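Local atomic coordinates of actibind (Aspergillus niger, PDB entry 3D3Z), a protein that cleaves RNA as a T2-family ribonuclease, probably without base specificity and with a preference for adenylic acid. Residues P186-Y200 with R219-P233. Residues are numbered along the deposited sequence; the frame is centred on the assembly and turned at random. Where two conformers were deposited one is given.
Sequences PPYVGCEDGALSQLY and RLEDSNCKDSGIKYP
The disulfide Cys-191–Cys-225 and the methyl CG2 of Ile-230 meet at the apolar centre, where the C-terminal loop of the RNase T2 fold wraps the hairpin of strands 188-192 and 195-206, turned by a type I' turn from Glu-192 to Ala-195. Ile-230 CG2 lies 4.0 Å from Cys-191 SG and equally near Leu-196 CB, and the Ile-230 side chain also packs on Ile-174 of helix 171-179. Leu-196 has CG anti to its own N (chi1 -162°), which carries CD2 over the centre of the Tyr-232 ring in a CH-pi contact; the ring's hydroxyl is hydrogen-bonded to Trp-48 NE1. One residue earlier, Ala-195 CB rests against Pro-233 CG.

Two short backbone pairings flank this core. Lys-231 N hydrogen-bonds to Gly-194 O and Lys-231 O receives Leu-196 N; at the other side of the disulfide, Val-189 N reaches Asp-222 O. Ser-223 OG donates to Val-189 O at 2.6 Å and accepts from Cys-225 N, closing an ST turn that ends at Cys-225. Asn-224 offers a lone pair of OD1, in its carbonyl plane, to Cys-191 N (2.7 Å, 170° at the hydrogen).

Farther out, Glu-221 runs alongside Tyr-188, with OE1 above one ring face, offset toward the rim; a water joins OE2 to the phenol OH. Tyr-188 points CD2, at the ring edge away from Glu-221, over the centre of the Tyr-200 ring, which approaches the predicted active-site His-51. At the polar edge the Arg-219 guanidinium, covered on one face by Pro-186 CG and salt-bridged to Glu-175, directs NH1 within its own plane to Pro-187 O, 2.9 Å away.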
loop_
_atom_site.group_PDB
_atom_site.type_symbol
_atom_site.label_atom_id
_atom_site.label_comp_id
_atom_site.label_asym_id
_atom_site.label_seq_id
_atom_site.Cartn_x
_atom_site.Cartn_y
_atom_site.Cartn_z
ATOM N N PRO A 186 14.617 1.028 -4.221
ATOM C CA PRO A 186 13.926 -0.239 -4.391
ATOM C C PRO A 186 12.887 -0.456 -3.300
ATOM O O PRO A 186 13.070 0.034 -2.197
ATOM C CB PRO A 186 15.045 -1.296 -4.262
ATOM C CG PRO A 186 16.222 -0.592 -3.792
ATOM C CD PRO A 186 16.046 0.861 -3.885
ATOM N N PRO A 187 11.821 -1.214 -3.607
ATOM C CA PRO A 187 10.911 -1.656 -2.525
ATOM C C PRO A 187 11.586 -2.760 -1.692
ATOM O O PRO A 187 12.569 -3.327 -2.142
ATOM C CB PRO A 187 9.717 -2.212 -3.295
ATOM C CG PRO A 187 10.310 -2.691 -4.602
ATOM C CD PRO A 187 11.401 -1.705 -4.936
ATOM N N TYR A 188 11.080 -3.061 -0.503
ATOM C CA TYR A 188 11.178 -4.425 0.001
ATOM C C TYR A 188 10.618 -5.433 -1.032
ATOM O O TYR A 188 9.515 -5.272 -1.552
ATOM C CB TYR A 188 10.472 -4.576 1.340
ATOM C CG TYR A 188 10.361 -6.001 1.787
ATOM C CD1 TYR A 188 11.425 -6.642 2.460
ATOM C CD2 TYR A 188 9.202 -6.739 1.533
ATOM C CE1 TYR A 188 11.305 -7.988 2.871
ATOM C CE2 TYR A 188 9.080 -8.065 1.935
ATOM C CZ TYR A 188 10.137 -8.684 2.591
ATOM O OH TYR A 188 9.951 -9.999 2.984
ATOM N N VAL A 189 11.414 -6.470 -1.330
ATOM C CA VAL A 189 11.012 -7.591 -2.182
ATOM C C VAL A 189 10.830 -8.869 -1.335
ATOM O O VAL A 189 11.793 -9.373 -0.749
ATOM C CB VAL A 189 12.021 -7.804 -3.325
ATOM C CG1 VAL A 189 11.531 -8.908 -4.304
ATOM C CG2 VAL A 189 12.230 -6.494 -4.054
ATOM N N GLY A 190 9.598 -9.394 -1.310
ATOM C CA GLY A 190 9.238 -10.543 -0.490
ATOM C C GLY A 190 8.970 -11.765 -1.349
ATOM O O GLY A 190 8.299 -11.666 -2.372
ATOM N N CYS A 191 9.568 -12.902 -0.968
ATOM C CA CYS A 191 9.409 -14.176 -1.686
ATOM C C CYS A 191 8.748 -15.187 -0.795
ATOM O O CYS A 191 8.845 -15.116 0.430
ATOM C CB CYS A 191 10.775 -14.736 -2.132
ATOM S SG CYS A 191 11.487 -13.906 -3.506
ATOM N N GLU A 192 8.028 -16.110 -1.416
ATOM C CA GLU A 192 7.425 -17.208 -0.706
ATOM C C GLU A 192 7.738 -18.471 -1.478
ATOM O O GLU A 192 7.439 -18.552 -2.663
ATOM C CB GLU A 192 5.906 -17.058 -0.656
ATOM C CG GLU A 192 5.218 -18.020 0.310
ATOM C CD GLU A 192 5.530 -17.716 1.756
ATOM O OE1 GLU A 192 5.827 -16.539 2.025
ATOM O OE2 GLU A 192 5.491 -18.622 2.627
ATOM N N ASP A 193 8.324 -19.455 -0.811
ATOM C CA ASP A 193 8.620 -20.733 -1.472
ATOM C C ASP A 193 9.492 -20.432 -2.704
ATOM O O ASP A 193 9.223 -20.958 -3.789
ATOM C CB ASP A 193 7.313 -21.456 -1.925
ATOM C CG ASP A 193 6.414 -21.897 -0.745
ATOM O OD1 ASP A 193 6.923 -22.679 0.064
ATOM O OD2 ASP A 193 5.220 -21.497 -0.613
ATOM N N GLY A 194 10.486 -19.554 -2.564
ATOM C CA GLY A 194 11.267 -19.112 -3.731
ATOM C C GLY A 194 10.559 -18.388 -4.860
ATOM O O GLY A 194 11.148 -18.176 -5.927
ATOM N N ALA A 195 9.308 -17.964 -4.651
ATOM C CA ALA A 195 8.557 -17.222 -5.677
ATOM C C ALA A 195 8.290 -15.774 -5.207
ATOM O O ALA A 195 8.004 -15.501 -4.039
ATOM C CB ALA A 195 7.238 -17.919 -6.013
ATOM N N LEU A 196 8.406 -14.869 -6.157
ATOM C CA LEU A 196 8.093 -13.464 -6.005
ATOM C C LEU A 196 6.587 -13.358 -5.607
ATOM O O LEU A 196 5.693 -13.965 -6.233
ATOM C CB LEU A 196 8.490 -12.735 -7.321
ATOM C CG LEU A 196 8.680 -11.241 -7.425
ATOM C CD1 LEU A 196 9.702 -10.699 -6.446
ATOM C CD2 LEU A 196 8.993 -10.897 -8.897
ATOM N N SER A 197 6.369 -12.642 -4.523
ATOM C CA SER A 197 5.146 -12.694 -3.725
ATOM C C SER A 197 4.636 -11.329 -3.200
ATOM O O SER A 197 3.451 -11.077 -3.242
ATOM C CB SER A 197 5.394 -13.595 -2.540
ATOM O OG SER A 197 4.216 -13.654 -1.790
ATOM N N GLN A 198 5.520 -10.498 -2.651
ATOM C CA GLN A 198 5.139 -9.241 -1.983
ATOM C C GLN A 198 6.131 -8.118 -2.283
ATOM O O GLN A 198 7.345 -8.382 -2.450
ATOM C CB GLN A 198 5.092 -9.461 -0.469
ATOM C CG GLN A 198 4.002 -10.467 -0.003
ATOM C CD GLN A 198 3.712 -10.402 1.465
ATOM O OE1 GLN A 198 3.521 -9.318 2.003
ATOM N NE2 GLN A 198 3.679 -11.588 2.148
ATOM N N LEU A 199 5.621 -6.889 -2.276
ATOM C CA LEU A 199 6.403 -5.657 -2.460
ATOM C C LEU A 199 5.939 -4.600 -1.440
ATOM O O LEU A 199 4.706 -4.445 -1.169
ATOM C CB LEU A 199 6.282 -5.137 -3.890
ATOM C CG LEU A 199 6.780 -5.973 -5.081
ATOM C CD1 LEU A 199 6.441 -5.305 -6.398
ATOM C CD2 LEU A 199 8.308 -6.242 -4.983
ATOM N N TYR A 200 6.908 -3.952 -0.771
ATOM C CA TYR A 200 6.640 -2.740 0.055
ATOM C C TYR A 200 7.420 -1.544 -0.494
ATOM O O TYR A 200 8.657 -1.492 -0.422
ATOM C CB TYR A 200 7.008 -2.857 1.528
ATOM C CG TYR A 200 6.712 -4.113 2.316
ATOM C CD1 TYR A 200 5.744 -5.065 1.927
ATOM C CD2 TYR A 200 7.398 -4.345 3.511
ATOM C CE1 TYR A 200 5.508 -6.189 2.698
ATOM C CE2 TYR A 200 7.162 -5.465 4.279
ATOM C CZ TYR A 200 6.214 -6.380 3.888
ATOM O OH TYR A 200 5.991 -7.489 4.692
ATOM N N ARG A 219 13.848 1.864 1.780
ATOM C CA ARG A 219 13.262 0.714 2.457
ATOM C C ARG A 219 13.913 0.464 3.810
ATOM O O ARG A 219 15.134 0.562 3.964
ATOM C CB ARG A 219 13.317 -0.530 1.557
ATOM C CG ARG A 219 14.734 -1.094 1.327
ATOM C CD ARG A 219 14.730 -2.046 0.192
ATOM N NE ARG A 219 16.072 -2.565 -0.056
ATOM C CZ ARG A 219 16.361 -3.432 -1.019
ATOM N NH1 ARG A 219 15.391 -3.915 -1.787
ATOM N NH2 ARG A 219 17.624 -3.843 -1.189
ATOM N N LEU A 220 13.097 0.186 4.810
ATOM C CA LEU A 220 13.567 -0.111 6.143
ATOM C C LEU A 220 13.687 -1.658 6.360
ATOM O O LEU A 220 14.020 -2.103 7.454
ATOM C CB LEU A 220 12.618 0.533 7.181
ATOM C CG LEU A 220 12.200 2.021 6.984
ATOM C CD1 LEU A 220 11.095 2.458 7.960
ATOM C CD2 LEU A 220 13.396 2.962 7.087
ATOM N N GLU A 221 13.375 -2.440 5.323
ATOM C CA GLU A 221 13.579 -3.902 5.289
ATOM C C GLU A 221 13.940 -4.172 3.828
ATOM O O GLU A 221 13.359 -3.546 2.947
ATOM C CB GLU A 221 12.294 -4.619 5.748
ATOM C CG GLU A 221 12.532 -5.957 6.437
ATOM C CD GLU A 221 11.302 -6.906 6.512
ATOM O OE1 GLU A 221 10.134 -6.447 6.604
ATOM O OE2 GLU A 221 11.536 -8.146 6.486
ATOM N N ASP A 222 14.911 -5.055 3.547
ATOM C CA ASP A 222 15.396 -5.239 2.150
ATOM C C ASP A 222 14.698 -6.364 1.359
ATOM O O ASP A 222 14.089 -6.136 0.286
ATOM C CB ASP A 222 16.916 -5.500 2.110
ATOM C CG ASP A 222 17.748 -4.327 2.629
ATOM O OD1 ASP A 222 17.248 -3.170 2.671
ATOM O OD2 ASP A 222 18.928 -4.587 2.971
ATOM N N SER A 223 14.830 -7.589 1.852
ATOM C CA SER A 223 14.307 -8.726 1.132
ATOM C C SER A 223 14.529 -10.001 1.914
ATOM O O SER A 223 15.491 -10.129 2.695
ATOM C CB SER A 223 14.935 -8.875 -0.241
ATOM O OG SER A 223 14.351 -9.971 -0.907
ATOM N N ASN A 224 13.626 -10.942 1.710
ATOM C CA ASN A 224 13.812 -12.267 2.251
ATOM C C ASN A 224 14.028 -13.274 1.139
ATOM O O ASN A 224 13.874 -14.483 1.363
ATOM C CB ASN A 224 12.616 -12.643 3.120
ATOM C CG ASN A 224 11.348 -12.869 2.308
ATOM O OD1 ASN A 224 11.299 -12.607 1.119
ATOM N ND2 ASN A 224 10.334 -13.376 2.956
ATOM N N CYS A 225 14.332 -12.795 -0.065
ATOM C CA CYS A 225 14.591 -13.650 -1.183
ATOM C C CYS A 225 16.077 -14.019 -1.227
ATOM O O CYS A 225 16.932 -13.318 -0.649
ATOM C CB CYS A 225 14.264 -12.965 -2.499
ATOM S SG CYS A 225 12.513 -12.413 -2.643
ATOM N N LYS A 226 16.343 -15.112 -1.927
ATOM C CA LYS A 226 17.693 -15.479 -2.330
ATOM C C LYS A 226 18.127 -14.565 -3.460
ATOM O O LYS A 226 17.288 -13.973 -4.191
ATOM C CB LYS A 226 17.745 -16.934 -2.805
ATOM C CG LYS A 226 17.315 -17.973 -1.762
ATOM C CD LYS A 226 18.178 -17.942 -0.490
ATOM C CE LYS A 226 17.626 -18.914 0.576
ATOM N NZ LYS A 226 18.689 -19.574 1.444
ATOM N N ASP A 227 19.443 -14.471 -3.641
ATOM C CA ASP A 227 19.980 -13.533 -4.597
ATOM C C ASP A 227 19.648 -13.937 -6.001
ATOM O O ASP A 227 19.727 -13.105 -6.916
ATOM C CB ASP A 227 21.490 -13.367 -4.394
ATOM C CG ASP A 227 21.811 -12.831 -3.043
ATOM O OD1 ASP A 227 21.211 -11.800 -2.657
ATOM O OD2 ASP A 227 22.642 -13.437 -2.341
ATOM N N SER A 228 19.284 -15.205 -6.174
ATOM C CA SER A 228 18.924 -15.741 -7.478
ATOM C C SER A 228 18.036 -17.003 -7.409
ATOM O O SER A 228 17.750 -17.547 -6.345
ATOM C CB SER A 228 20.206 -16.031 -8.303
ATOM O OG SER A 228 20.932 -17.099 -7.712
ATOM N N GLY A 229 17.627 -17.451 -8.582
ATOM C CA GLY A 229 16.764 -18.595 -8.761
ATOM C C GLY A 229 15.303 -18.224 -8.538
ATOM O O GLY A 229 14.463 -19.119 -8.443
ATOM N N ILE A 230 15.007 -16.911 -8.465
ATOM C CA ILE A 230 13.637 -16.432 -8.071
ATOM C C ILE A 230 12.617 -16.738 -9.150
ATOM O O ILE A 230 12.786 -16.402 -10.337
ATOM C CB ILE A 230 13.597 -14.922 -7.709
ATOM C CG1 ILE A 230 14.409 -14.653 -6.438
ATOM C CG2 ILE A 230 12.140 -14.440 -7.440
ATOM C CD1 ILE A 230 14.861 -13.138 -6.271
ATOM N N LYS A 231 11.546 -17.398 -8.741
ATOM C CA LYS A 231 10.483 -17.692 -9.664
ATOM C C LYS A 231 9.459 -16.558 -9.662
ATOM O O LYS A 231 9.199 -15.956 -8.635
ATOM C CB LYS A 231 9.768 -18.984 -9.299
ATOM C CG LYS A 231 10.708 -20.158 -9.104
ATOM C CD LYS A 231 9.958 -21.441 -8.841
ATOM C CE LYS A 231 9.420 -21.518 -7.415
ATOM N NZ LYS A 231 8.117 -22.318 -7.437
ATOM N N TYR A 232 8.919 -16.295 -10.841
ATOM C CA TYR A 232 7.828 -15.345 -11.049
ATOM C C TYR A 232 6.664 -16.132 -11.653
ATOM O O TYR A 232 6.526 -16.217 -12.874
ATOM C CB TYR A 232 8.309 -14.233 -11.957
ATOM C CG TYR A 232 7.487 -12.955 -12.057
ATOM C CD1 TYR A 232 6.332 -12.726 -11.292
ATOM C CD2 TYR A 232 7.920 -11.932 -12.904
ATOM C CE1 TYR A 232 5.634 -11.516 -11.409
ATOM C CE2 TYR A 232 7.240 -10.735 -13.013
ATOM C CZ TYR A 232 6.093 -10.534 -12.264
ATOM O OH TYR A 232 5.425 -9.332 -12.414
ATOM N N PRO A 233 5.895 -16.826 -10.807
ATOM C CA PRO A 233 4.903 -17.759 -11.366
ATOM C C PRO A 233 3.776 -17.076 -12.144
ATOM O O PRO A 233 3.295 -16.013 -11.707
ATOM C CB PRO A 233 4.394 -18.519 -10.140
ATOM C CG PRO A 233 5.373 -18.242 -9.049
ATOM C CD PRO A 233 5.944 -16.907 -9.330
HETATM O O HOH W 1 15.078 1.531 -0.962
HETATM O O HOH W 2 10.663 -10.700 5.640
HETATM O O HOH W 3 7.048 -13.667 1.988
HETATM O O HOH W 4 6.640 -21.522 -5.572
#